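Local atomic coordinates of ParB domain protein nuclease (Sulfolobus solfataricus, PDB entry 5K5D), a protein that probably acts in archaeal DNA segregation as a ParB-like partition protein, with a ParB-type N-terminal domain. Residues M195-L198 / R199-P203. The protein carries 4 engineered substitutions. Residues are numbered along the deposited sequence; the frame is centred on the assembly and turned at random.
Sequences MAIL and RINTP
With CG anti to its own carbonyl carbon (chi1 -69°), the side chain of Asn-201 folds back along the helix and carries its amide to the carbonyl of Ile-197, one turn earlier. Asn-201 ND2 donates to Ile-197 O at 2.9 Å, lying in the carbonyl plane on a lone pair, while the oxygen sits in the plane of the amide. The same Ile-197 O also accepts the backbone N of Asn-201 at 2.9 Å, this donor tilted 25° from the carbonyl plane, so two bonds from one residue grip a single acceptor. Ile-197 CG2, anti to its backbone N, approaches ND2 of Asn-201 to 3.5 Å. Replacing Asn-201 by an alanine would keep the main-chain bond but would probably leave Ile-197 O with one donor fewer and take the amide away from Ile-197 CG2. Asn-201 closes helix 189-201, and the next residue, Thr-202, leaves helical geometry and takes the N-cap position of helix 203-210. Thr-202 N still reaches Leu-198 O at 2.8 Å, and the two side chains run alongside each other, Leu-198 CD2 touching Thr-202 CG2 at 3.5 Å. Helix 218-230 packs here through Tyr-225, against Ile-197, Leu-198 and Asn-201. Elsewhere on the helix, Arg-199 N bonds to Met-195 O at 2.8 Å, whereas its guanidinium makes a salt bridge through NH2 with Asp-121 on helix 109-128.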
HETATM    1  N   MSE B 195       6.664   6.054  -7.872  1.00 42.36           N
HETATM    2  CA  MSE B 195       5.744   4.957  -7.618  1.00 38.90           C
HETATM    3  C   MSE B 195       4.579   4.997  -8.594  1.00 39.13           C
HETATM    4  O   MSE B 195       4.166   3.962  -9.117  1.00 39.10           O
HETATM    5  CB  MSE B 195       5.237   4.987  -6.176  1.00 43.46           C
HETATM    6  CG  MSE B 195       4.667   3.653  -5.717  1.00 58.65           C
HETATM    7 SE   MSE B 195       2.731   3.641  -5.479  1.00 99.02          SE
HETATM    8  CE  MSE B 195       2.654   4.494  -3.735  1.00 38.12           C
ATOM      9  N   ALA B 196       4.063   6.198  -8.845  1.00 30.02           N
ATOM     10  CA  ALA B 196       2.923   6.369  -9.739  1.00 31.49           C
ATOM     11  C   ALA B 196       3.252   5.933 -11.163  1.00 40.29           C
ATOM     12  O   ALA B 196       2.464   5.237 -11.806  1.00 44.00           O
ATOM     13  CB  ALA B 196       2.439   7.811  -9.717  1.00 31.58           C
ATOM     14  N   ILE B 197       4.422   6.340 -11.650  1.00 41.47           N
ATOM     15  CA  ILE B 197       4.865   5.960 -12.989  1.00 38.96           C
ATOM     16  C   ILE B 197       5.063   4.451 -13.111  1.00 37.00           C
ATOM     17  O   ILE B 197       4.675   3.842 -14.106  1.00 41.59           O
ATOM     18  CB  ILE B 197       6.164   6.680 -13.378  1.00 36.44           C
ATOM     19  CG1 ILE B 197       5.913   8.186 -13.471  1.00 36.26           C
ATOM     20  CG2 ILE B 197       6.695   6.143 -14.700  1.00 31.50           C
ATOM     21  CD1 ILE B 197       7.119   8.983 -13.896  1.00 43.65           C
ATOM     22  N   LEU B 198       5.670   3.845 -12.096  1.00 32.12           N
ATOM     23  CA  LEU B 198       5.874   2.408 -12.109  1.00 33.48           C
ATOM     24  C   LEU B 198       4.535   1.689 -12.015  1.00 33.73           C
ATOM     25  O   LEU B 198       4.306   0.697 -12.701  1.00 32.80           O
ATOM     26  CB  LEU B 198       6.782   1.968 -10.955  1.00 33.62           C
ATOM     27  CG  LEU B 198       8.203   2.532 -10.907  1.00 30.86           C
ATOM     28  CD1 LEU B 198       8.980   1.906  -9.762  1.00 28.08           C
ATOM     29  CD2 LEU B 198       8.925   2.319 -12.226  1.00 33.92           C
ATOM     30  N   ARG B 199       3.649   2.199 -11.168  1.00 36.03           N
ATOM     31  CA  ARG B 199       2.377   1.537 -10.921  1.00 39.01           C
ATOM     32  C   ARG B 199       1.548   1.434 -12.195  1.00 40.56           C
ATOM     33  O   ARG B 199       0.839   0.447 -12.408  1.00 40.99           O
ATOM     34  CB  ARG B 199       1.594   2.272  -9.834  1.00 36.99           C
ATOM     35  CG  ARG B 199       0.594   1.398  -9.101  1.00 37.51           C
ATOM     36  CD  ARG B 199      -0.736   1.371  -9.813  1.00 37.78           C
ATOM     37  NE  ARG B 199      -1.595   0.310  -9.302  1.00 40.11           N
ATOM     38  CZ  ARG B 199      -1.781  -0.855  -9.911  1.00 36.28           C
ATOM     39  NH1 ARG B 199      -1.170  -1.105 -11.063  1.00 33.39           N
ATOM     40  NH2 ARG B 199      -2.583  -1.766  -9.373  1.00 31.70           N
ATOM     41  N   ILE B 200       1.654   2.452 -13.043  1.00 34.83           N
ATOM     42  CA  ILE B 200       0.852   2.526 -14.261  1.00 36.25           C
ATOM     43  C   ILE B 200       1.565   1.940 -15.478  1.00 38.39           C
ATOM     44  O   ILE B 200       0.970   1.194 -16.260  1.00 33.01           O
ATOM     45  CB  ILE B 200       0.417   3.976 -14.555  1.00 33.00           C
ATOM     46  CG1 ILE B 200      -0.906   4.278 -13.847  1.00 34.36           C
ATOM     47  CG2 ILE B 200       0.288   4.210 -16.054  1.00 29.76           C
ATOM     48  CD1 ILE B 200      -0.858   4.074 -12.340  1.00 34.75           C
ATOM     49  N   ASN B 201       2.842   2.272 -15.630  1.00 36.95           N
ATOM     50  CA  ASN B 201       3.598   1.820 -16.792  1.00 47.01           C
ATOM     51  C   ASN B 201       4.132   0.399 -16.649  1.00 47.83           C
ATOM     52  O   ASN B 201       4.158  -0.362 -17.618  1.00 48.54           O
ATOM     53  CB  ASN B 201       4.741   2.789 -17.106  1.00 52.94           C
ATOM     54  CG  ASN B 201       4.245   4.128 -17.618  1.00 55.61           C
ATOM     55  OD1 ASN B 201       4.068   4.316 -18.818  1.00 64.00           O
ATOM     56  ND2 ASN B 201       4.014   5.065 -16.706  1.00 57.25           N
ATOM     57  N   THR B 202       4.532   0.035 -15.435  1.00 47.12           N
ATOM     58  CA  THR B 202       5.217  -1.234 -15.215  1.00 47.01           C
ATOM     59  C   THR B 202       4.829  -1.908 -13.888  1.00 43.24           C
ATOM     60  O   THR B 202       5.648  -2.031 -12.977  1.00 37.90           O
ATOM     61  CB  THR B 202       6.745  -1.032 -15.290  1.00 52.15           C
ATOM     62  OG1 THR B 202       7.409  -2.295 -15.178  1.00 66.62           O
ATOM     63  CG2 THR B 202       7.218  -0.094 -14.183  1.00 41.77           C
ATOM     64  N   PRO B 203       3.569  -2.358 -13.787  1.00 42.02           N
ATOM     65  CA  PRO B 203       3.019  -2.997 -12.583  1.00 42.48           C
ATOM     66  C   PRO B 203       3.840  -4.204 -12.126  1.00 46.65           C
ATOM     67  O   PRO B 203       4.066  -4.380 -10.925  1.00 46.14           O
ATOM     68  CB  PRO B 203       1.632  -3.462 -13.041  1.00 40.76           C
ATOM     69  CG  PRO B 203       1.292  -2.583 -14.185  1.00 37.70           C
ATOM     70  CD  PRO B 203       2.581  -2.287 -14.876  1.00 37.21           C
TER